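Local coordinates for alpha-L-rhamnosidase (Aspergillus terreus, PDB 6GSZ), which probably hydrolyses terminal non-reducing alpha-L-rhamnose residues from alpha-L-rhamnosides, as a calcium-binding glycoside hydrolase, at residues P108-R121 and L289-L301. Residues are numbered along the deposited sequence; the frame is centred on the assembly and turned at random.
Sequences PDDWHDAVVIASDR and LGTHELSFPKERL
Leu-289 lays its CD1 methyl against the backbone N and CB of Arg-121, whose guanidinium turns away to a salt bridge with Glu-124. Gly-290 O accepts the amide of Asp-120, which stands well above the carbonyl plane, and a water joins Gly-290 N to Asp-120 OD2. Thr-291 points away overall, though its CB still touches Ala-118 O; its OG1 bonds to Trp-251 O.

His-292 N to Ala-118 O and Ala-118 N to His-292 O are both 2.9 Å, while the imidazole folds back over the partner strand because CG sits between the backbone N and the carbonyl carbon (chi1 60°). His-292 ND1 thus donates to Asp-120 OD1 over 2.9 Å, nearly straight at 170° and in the ring plane, with carboxylate and imidazole almost coplanar. This bond should help to fix the ring's rotation; Ala-118 O lies over one face, toward the rim.

The extended Glu-293 crosses Val-115 at about a right angle, CG lying 3.4 Å from Val-115 CG2. A water links its OE2 to Val-116 N and Leu-294 O. On the other face of the ribbon Leu-294 packs on Ala-118 CB and Val-116 CG1; beyond the strand, Phe-296 CB comes 3.5 Å from Val-116 CG2.

Lys-298 runs its aliphatic chain past Pro-108 and over Trp-111 CB, then bends at its last torsion (chi4 71°), bringing NZ to Ala-114 O at 2.7 Å, in the carbonyl plane. Leu-301 CD1 touches the Trp-111 indole at NE1 and CE2, and Tyr-184 meets that indole edge-to-face.

Strands 116-119 and 291-294, over 170 residues apart, thus form a two-stranded antiparallel ribbon, its second strand within the alpha-L-rhamnosidase N-terminal domain, packed on two sheets through Phe-134 (Ile-117, Thr-291) and Leu-154 (Val-116).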
ATOM      1  N   PRO A 108      16.379 -21.086 -11.399  1.00 17.63           N
ATOM      2  CA  PRO A 108      16.568 -22.126 -10.387  1.00 16.68           C
ATOM      3  C   PRO A 108      18.023 -22.548 -10.191  1.00 17.70           C
ATOM      4  O   PRO A 108      18.429 -22.744  -9.052  1.00 17.85           O
ATOM      5  CB  PRO A 108      15.674 -23.251 -10.902  1.00 19.94           C
ATOM      6  CG  PRO A 108      14.546 -22.505 -11.586  1.00 20.07           C
ATOM      7  CD  PRO A 108      15.286 -21.414 -12.333  1.00 20.94           C
ATOM      8  N   ASP A 109      18.788 -22.661 -11.276  1.00 17.71           N
ATOM      9  CA  ASP A 109      20.175 -23.105 -11.178  1.00 18.29           C
ATOM     10  C   ASP A 109      20.991 -22.136 -10.313  1.00 15.83           C
ATOM     11  O   ASP A 109      21.971 -22.525  -9.716  1.00 17.81           O
ATOM     12  CB  ASP A 109      20.799 -23.260 -12.567  1.00 21.86           C
ATOM     13  CG  ASP A 109      20.420 -24.571 -13.255  1.00 32.72           C
ATOM     14  OD1 ASP A 109      19.821 -25.469 -12.596  1.00 36.55           O
ATOM     15  OD2 ASP A 109      20.722 -24.695 -14.434  1.00 42.07           O
ATOM     16  N   ASP A 110      20.614 -20.847 -10.304  1.00 15.55           N
ATOM     17  CA  ASP A 110      21.371 -19.852  -9.552  1.00 14.76           C
ATOM     18  C   ASP A 110      21.272 -20.087  -8.033  1.00 13.71           C
ATOM     19  O   ASP A 110      22.036 -19.510  -7.279  1.00 15.25           O
ATOM     20  CB  ASP A 110      20.892 -18.425  -9.890  1.00 14.76           C
ATOM     21  CG  ASP A 110      21.336 -17.926 -11.254  1.00 17.54           C
ATOM     22  OD1 ASP A 110      22.430 -18.341 -11.731  1.00 20.84           O
ATOM     23  OD2 ASP A 110      20.581 -17.135 -11.816  1.00 20.14           O
ATOM     24  N   TRP A 111      20.299 -20.904  -7.599  1.00 13.50           N
ATOM     25  CA  TRP A 111      20.177 -21.301  -6.171  1.00 12.27           C
ATOM     26  C   TRP A 111      21.144 -22.416  -5.772  1.00 15.56           C
ATOM     27  O   TRP A 111      21.172 -22.773  -4.596  1.00 15.54           O
ATOM     28  CB  TRP A 111      18.721 -21.688  -5.844  1.00 12.62           C
ATOM     29  CG  TRP A 111      17.778 -20.531  -5.802  1.00 12.16           C
ATOM     30  CD1 TRP A 111      17.098 -19.937  -6.825  1.00 13.77           C
ATOM     31  CD2 TRP A 111      17.511 -19.742  -4.628  1.00 11.54           C
ATOM     32  NE1 TRP A 111      16.372 -18.884  -6.349  1.00 14.04           N
ATOM     33  CE2 TRP A 111      16.640 -18.692  -5.023  1.00 12.52           C
ATOM     34  CE3 TRP A 111      17.930 -19.837  -3.294  1.00 11.10           C
ATOM     35  CZ2 TRP A 111      16.138 -17.782  -4.104  1.00 13.43           C
ATOM     36  CZ3 TRP A 111      17.449 -18.905  -2.397  1.00 11.49           C
ATOM     37  CH2 TRP A 111      16.600 -17.869  -2.816  1.00 12.52           C
ATOM     38  N   HIS A 112      21.891 -22.960  -6.742  1.00 16.86           N
ATOM     39  CA  HIS A 112      22.894 -23.969  -6.468  1.00 20.03           C
ATOM     40  C   HIS A 112      22.190 -25.129  -5.750  1.00 19.24           C
ATOM     41  O   HIS A 112      21.113 -25.605  -6.175  1.00 22.19           O
ATOM     42  CB  HIS A 112      24.101 -23.278  -5.797  1.00 21.35           C
ATOM     43  CG  HIS A 112      24.914 -22.488  -6.782  1.00 27.30           C
ATOM     44  ND1 HIS A 112      26.150 -22.910  -7.230  1.00 31.65           N
ATOM     45  CD2 HIS A 112      24.684 -21.304  -7.414  1.00 30.56           C
ATOM     46  CE1 HIS A 112      26.626 -22.043  -8.116  1.00 30.21           C
ATOM     47  NE2 HIS A 112      25.739 -21.050  -8.262  1.00 31.55           N
ATOM     48  N   ASP A 113      22.717 -25.596  -4.655  1.00 20.86           N
ATOM     49  CA  ASP A 113      22.076 -26.816  -4.096  0.50 21.79           C
ATOM     50  C   ASP A 113      21.093 -26.458  -2.969  1.00 19.08           C
ATOM     51  O   ASP A 113      20.682 -27.300  -2.208  1.00 18.72           O
ATOM     52  CB  ASP A 113      23.102 -27.873  -3.666  0.50 24.44           C
ATOM     53  CG  ASP A 113      24.253 -27.368  -2.814  0.50 28.46           C
ATOM     54  OD1 ASP A 113      24.543 -26.154  -2.881  0.50 29.13           O
ATOM     55  OD2 ASP A 113      24.875 -28.210  -2.101  0.50 28.47           O
ATOM     56  N   ALA A 114      20.688 -25.207  -2.868  1.00 15.03           N
ATOM     57  CA  ALA A 114      19.761 -24.803  -1.801  1.00 13.47           C
ATOM     58  C   ALA A 114      18.396 -25.425  -2.064  1.00 13.63           C
ATOM     59  O   ALA A 114      17.883 -25.394  -3.196  1.00 15.30           O
ATOM     60  CB  ALA A 114      19.676 -23.324  -1.679  1.00 15.05           C
ATOM     61  N   VAL A 115      17.843 -26.024  -1.007  1.00 13.13           N
ATOM     62  CA  VAL A 115      16.503 -26.612  -1.050  1.00 12.49           C
ATOM     63  C   VAL A 115      15.693 -26.123   0.160  1.00 11.11           C
ATOM     64  O   VAL A 115      16.223 -25.614   1.162  1.00 12.01           O
ATOM     65  CB  VAL A 115      16.540 -28.149  -1.079  1.00 13.73           C
ATOM     66  CG1 VAL A 115      17.291 -28.649  -2.303  1.00 15.92           C
ATOM     67  CG2 VAL A 115      17.098 -28.739   0.202  1.00 15.49           C
ATOM     68  N   VAL A 116      14.375 -26.231   0.031  1.00 12.11           N
ATOM     69  CA  VAL A 116      13.515 -25.904   1.155  1.00 12.05           C
ATOM     70  C   VAL A 116      13.686 -26.990   2.220  1.00 11.42           C
ATOM     71  O   VAL A 116      13.540 -28.172   1.883  1.00 11.98           O
ATOM     72  CB  VAL A 116      12.038 -25.759   0.750  1.00 12.89           C
ATOM     73  CG1 VAL A 116      11.151 -25.501   1.956  1.00 13.45           C
ATOM     74  CG2 VAL A 116      11.846 -24.679  -0.299  1.00 13.38           C
ATOM     75  N   ILE A 117      13.945 -26.563   3.466  1.00 10.27           N
ATOM     76  CA  ILE A 117      14.051 -27.521   4.539  1.00 11.03           C
ATOM     77  C   ILE A 117      12.976 -27.270   5.585  1.00 11.15           C
ATOM     78  O   ILE A 117      12.482 -26.169   5.775  1.00 11.64           O
ATOM     79  CB  ILE A 117      15.443 -27.512   5.159  1.00 12.18           C
ATOM     80  CG1 ILE A 117      15.777 -26.164   5.791  1.00 11.68           C
ATOM     81  CG2 ILE A 117      16.462 -27.978   4.132  1.00 13.46           C
ATOM     82  CD1 ILE A 117      17.084 -26.165   6.554  1.00 12.34           C
ATOM     83  N   ALA A 118      12.705 -28.358   6.322  1.00 11.87           N
ATOM     84  CA  ALA A 118      11.801 -28.398   7.408  1.00 12.32           C
ATOM     85  C   ALA A 118      12.420 -29.197   8.550  1.00 12.23           C
ATOM     86  O   ALA A 118      13.287 -30.042   8.341  1.00 13.02           O
ATOM     87  CB  ALA A 118      10.490 -29.022   6.987  1.00 12.27           C
ATOM     88  N   SER A 119      11.882 -28.964   9.754  1.00 10.79           N
ATOM     89  CA  SER A 119      12.296 -29.745  10.929  1.00 10.98           C
ATOM     90  C   SER A 119      11.844 -31.206  10.870  1.00 12.38           C
ATOM     91  O   SER A 119      10.767 -31.529  10.388  1.00 12.59           O
ATOM     92  CB  SER A 119      11.741 -29.093  12.187  1.00 10.81           C
ATOM     93  OG  SER A 119      12.149 -29.774  13.343  1.00 12.32           O
ATOM     94  N   ASP A 120      12.670 -32.064  11.483  1.00 11.98           N
ATOM     95  CA  ASP A 120      12.246 -33.413  11.780  1.00 11.62           C
ATOM     96  C   ASP A 120      11.166 -33.452  12.862  1.00 12.04           C
ATOM     97  O   ASP A 120      10.558 -34.506  13.067  1.00 14.68           O
ATOM     98  CB  ASP A 120      13.448 -34.262  12.168  1.00 12.94           C
ATOM     99  CG  ASP A 120      14.212 -34.875  10.993  1.00 14.59           C
ATOM    100  OD1 ASP A 120      13.767 -34.739   9.817  1.00 16.63           O
ATOM    101  OD2 ASP A 120      15.225 -35.550  11.250  1.00 18.13           O
ATOM    102  N   ARG A 121      10.933 -32.353  13.572  1.00 12.61           N
ATOM    103  CA  ARG A 121       9.771 -32.302  14.480  1.00 13.09           C
ATOM    104  C   ARG A 121       8.501 -32.412  13.656  1.00 12.32           C
ATOM    105  O   ARG A 121       8.360 -31.706  12.679  1.00 14.32           O
ATOM    106  CB  ARG A 121       9.767 -30.999  15.251  1.00 14.15           C
ATOM    107  CG  ARG A 121       8.677 -30.842  16.286  1.00 13.82           C
ATOM    108  CD  ARG A 121       8.781 -29.469  16.919  1.00 15.38           C
ATOM    109  NE  ARG A 121       7.832 -29.186  17.982  1.00 16.75           N
ATOM    110  CZ  ARG A 121       6.691 -28.538  17.845  1.00 19.86           C
ATOM    111  NH1 ARG A 121       6.253 -28.174  16.645  1.00 19.96           N
ATOM    112  NH2 ARG A 121       5.976 -28.277  18.936  1.00 24.56           N
ATOM    113  N   LEU A 289      17.109 -31.333  16.695  1.00 13.31           N
ATOM    114  CA  LEU A 289      16.678 -32.342  15.756  1.00 14.15           C
ATOM    115  C   LEU A 289      17.332 -32.118  14.402  1.00 13.74           C
ATOM    116  O   LEU A 289      17.843 -31.024  14.119  1.00 14.10           O
ATOM    117  CB  LEU A 289      15.156 -32.271  15.633  1.00 16.51           C
ATOM    118  CG  LEU A 289      14.384 -32.426  16.929  1.00 18.76           C
ATOM    119  CD1 LEU A 289      12.896 -32.339  16.678  1.00 24.47           C
ATOM    120  CD2 LEU A 289      14.734 -33.726  17.625  1.00 22.22           C
ATOM    121  N   GLY A 290      17.159 -33.109  13.521  1.00 13.93           N
ATOM    122  CA  GLY A 290      17.546 -32.933  12.147  1.00 14.90           C
ATOM    123  C   GLY A 290      16.552 -32.104  11.346  1.00 13.54           C
ATOM    124  O   GLY A 290      15.563 -31.554  11.879  1.00 12.95           O
ATOM    125  N   THR A 291      16.853 -32.077  10.050  1.00 13.85           N
ATOM    126  CA  THR A 291      16.056 -31.381   9.044  1.00 12.28           C
ATOM    127  C   THR A 291      15.961 -32.274   7.806  1.00 13.66           C
ATOM    128  O   THR A 291      16.753 -33.217   7.644  1.00 15.88           O
ATOM    129  CB  THR A 291      16.626 -29.992   8.680  1.00 13.97           C
ATOM    130  OG1 THR A 291      17.961 -30.139   8.172  1.00 14.62           O
ATOM    131  CG2 THR A 291      16.611 -29.012   9.833  1.00 13.36           C
ATOM    132  N   HIS A 292      14.981 -31.969   6.946  1.00 12.65           N
ATOM    133  CA  HIS A 292      14.749 -32.727   5.700  1.00 12.56           C
ATOM    134  C   HIS A 292      14.269 -31.764   4.615  1.00 13.16           C
ATOM    135  O   HIS A 292      13.847 -30.665   4.965  1.00 13.31           O
ATOM    136  CB  HIS A 292      13.783 -33.901   5.959  1.00 13.16           C
ATOM    137  CG  HIS A 292      12.447 -33.486   6.454  1.00 14.34           C
ATOM    138  ND1 HIS A 292      12.105 -33.535   7.787  1.00 16.73           N
ATOM    139  CD2 HIS A 292      11.347 -33.042   5.797  1.00 15.20           C
ATOM    140  CE1 HIS A 292      10.865 -33.115   7.936  1.00 17.29           C
ATOM    141  NE2 HIS A 292      10.375 -32.810   6.730  1.00 16.51           N
ATOM    142  N   GLU A 293      14.287 -32.212   3.358  1.00 12.92           N
ATOM    143  CA  GLU A 293      13.899 -31.388   2.230  1.00 13.37           C
ATOM    144  C   GLU A 293      12.379 -31.432   2.024  1.00 13.80           C
ATOM    145  O   GLU A 293      11.753 -32.511   2.220  1.00 15.32           O
ATOM    146  CB  GLU A 293      14.640 -31.818   0.963  1.00 13.85           C
ATOM    147  CG  GLU A 293      14.424 -30.872  -0.200  1.00 18.64           C
ATOM    148  CD  GLU A 293      14.805 -31.390  -1.571  1.00 27.43           C
ATOM    149  OE1 GLU A 293      15.373 -32.458  -1.631  1.00 37.24           O
ATOM    150  OE2 GLU A 293      14.496 -30.687  -2.569  1.00 29.85           O
ATOM    151  N   LEU A 294      11.794 -30.315   1.612  1.00 13.63           N
ATOM    152  CA  LEU A 294      10.385 -30.207   1.176  1.00 14.20           C
ATOM    153  C   LEU A 294      10.377 -29.942  -0.330  1.00 15.20           C
ATOM    154  O   LEU A 294      11.030 -28.998  -0.771  1.00 16.44           O
ATOM    155  CB  LEU A 294       9.747 -29.002   1.879  1.00 17.01           C
ATOM    156  CG  LEU A 294       9.500 -29.151   3.356  1.00 16.07           C
ATOM    157  CD1 LEU A 294       8.574 -28.040   3.846  1.00 16.94           C
ATOM    158  CD2 LEU A 294       8.923 -30.503   3.663  1.00 18.26           C
ATOM    159  N   SER A 295       9.602 -30.728  -1.084  1.00 15.32           N
ATOM    160  CA  SER A 295       9.467 -30.482  -2.527  1.00 15.54           C
ATOM    161  C   SER A 295       8.928 -29.070  -2.777  1.00 14.77           C
ATOM    162  O   SER A 295       7.963 -28.644  -2.158  1.00 15.96           O
ATOM    163  CB  SER A 295       8.572 -31.517  -3.126  1.00 18.20           C
ATOM    164  OG  SER A 295       8.369 -31.299  -4.500  1.00 22.61           O
ATOM    165  N   PHE A 296       9.594 -28.338  -3.683  1.00 14.21           N
ATOM    166  CA  PHE A 296       9.213 -26.922  -3.932  1.00 13.82           C
ATOM    167  C   PHE A 296       9.686 -26.476  -5.310  1.00 14.94           C
ATOM    168  O   PHE A 296      10.867 -26.626  -5.635  1.00 15.92           O
ATOM    169  CB  PHE A 296       9.844 -26.013  -2.878  1.00 13.06           C
ATOM    170  CG  PHE A 296       9.458 -24.573  -3.050  1.00 13.08           C
ATOM    171  CD1 PHE A 296       8.288 -24.120  -2.476  1.00 15.03           C
ATOM    172  CD2 PHE A 296      10.276 -23.679  -3.719  1.00 15.17           C
ATOM    173  CE1 PHE A 296       7.919 -22.801  -2.571  1.00 18.13           C
ATOM    174  CE2 PHE A 296       9.896 -22.357  -3.825  1.00 17.52           C
ATOM    175  CZ  PHE A 296       8.721 -21.931  -3.264  1.00 18.25           C
ATOM    176  N   PRO A 297       8.791 -25.913  -6.151  1.00 14.64           N
ATOM    177  CA  PRO A 297       9.221 -25.435  -7.464  1.00 14.78           C
ATOM    178  C   PRO A 297       9.840 -24.036  -7.460  1.00 13.52           C
ATOM    179  O   PRO A 297       9.116 -23.035  -7.265  1.00 13.32           O
ATOM    180  CB  PRO A 297       7.927 -25.488  -8.281  1.00 17.00           C
ATOM    181  CG  PRO A 297       6.821 -25.338  -7.290  1.00 20.89           C
ATOM    182  CD  PRO A 297       7.337 -25.820  -5.957  1.00 14.83           C
ATOM    183  N   LYS A 298      11.159 -23.977  -7.685  1.00 14.20           N
ATOM    184  CA  LYS A 298      11.928 -22.699  -7.645  1.00 13.75           C
ATOM    185  C   LYS A 298      11.530 -21.748  -8.779  1.00 13.36           C
ATOM    186  O   LYS A 298      11.987 -20.616  -8.766  1.00 15.17           O
ATOM    187  CB  LYS A 298      13.434 -22.979  -7.705  1.00 13.99           C
ATOM    188  CG  LYS A 298      14.008 -23.602  -6.440  1.00 16.01           C
ATOM    189  CD  LYS A 298      15.509 -23.630  -6.460  1.00 21.40           C
ATOM    190  CE  LYS A 298      16.118 -24.159  -5.197  1.00 19.77           C
ATOM    191  NZ  LYS A 298      15.889 -25.614  -5.069  1.00 20.81           N
ATOM    192  N   GLU A 299      10.665 -22.196  -9.706  1.00 13.88           N
ATOM    193  CA  GLU A 299      10.193 -21.340 -10.808  1.00 14.13           C
ATOM    194  C   GLU A 299       9.293 -20.220 -10.281  1.00 13.75           C
ATOM    195  O   GLU A 299       9.141 -19.221 -10.969  1.00 15.49           O
ATOM    196  CB  GLU A 299       9.453 -22.169 -11.876  1.00 18.29           C
ATOM    197  CG  GLU A 299      10.399 -23.054 -12.669  1.00 24.23           C
ATOM    198  CD  GLU A 299      10.824 -24.369 -12.018  1.00 28.79           C
ATOM    199  OE1 GLU A 299      10.244 -24.761 -10.928  1.00 24.02           O
ATOM    200  OE2 GLU A 299      11.740 -25.021 -12.600  1.00 34.95           O
ATOM    201  N   ARG A 300       8.712 -20.368  -9.074  1.00 13.04           N
ATOM    202  CA  ARG A 300       7.825 -19.322  -8.550  1.00 13.39           C
ATOM    203  C   ARG A 300       8.606 -18.195  -7.868  1.00 11.62           C
ATOM    204  O   ARG A 300       7.987 -17.161  -7.527  1.00 13.36           O
ATOM    205  CB  ARG A 300       6.781 -19.865  -7.576  1.00 17.67           C
ATOM    206  CG  ARG A 300       6.415 -21.324  -7.743  1.00 16.75           C
ATOM    207  CD  ARG A 300       5.834 -21.870  -6.449  1.00 18.92           C
ATOM    208  NE  ARG A 300       4.747 -22.818  -6.693  1.00 18.42           N
ATOM    209  CZ  ARG A 300       4.226 -23.623  -5.791  1.00 18.33           C
ATOM    210  NH1 ARG A 300       4.601 -23.529  -4.522  1.00 17.31           N
ATOM    211  NH2 ARG A 300       3.341 -24.552  -6.131  1.00 22.67           N
ATOM    212  N   LEU A 301       9.911 -18.392  -7.638  1.00 11.43           N
ATOM    213  CA  LEU A 301      10.657 -17.416  -6.856  1.00 11.57           C
ATOM    214  C   LEU A 301      10.849 -16.109  -7.644  1.00 12.64           C
ATOM    215  O   LEU A 301      11.212 -16.160  -8.819  1.00 16.86           O
ATOM    216  CB  LEU A 301      11.989 -18.003  -6.384  1.00 11.96           C
ATOM    217  CG  LEU A 301      11.859 -19.143  -5.378  1.00 12.55           C
ATOM    218  CD1 LEU A 301      13.151 -19.899  -5.267  1.00 13.08           C
ATOM    219  CD2 LEU A 301      11.372 -18.658  -4.035  1.00 13.06           C
TER
HETATM  220  O   HOH W   1      13.162 -27.921  -2.101  1.00 15.40           O
HETATM  221  O   HOH W   2      16.026 -35.695  13.904  1.00 18.04           O
HETATM  222  O   HOH W   3      17.024 -36.055   9.396  1.00 21.16           O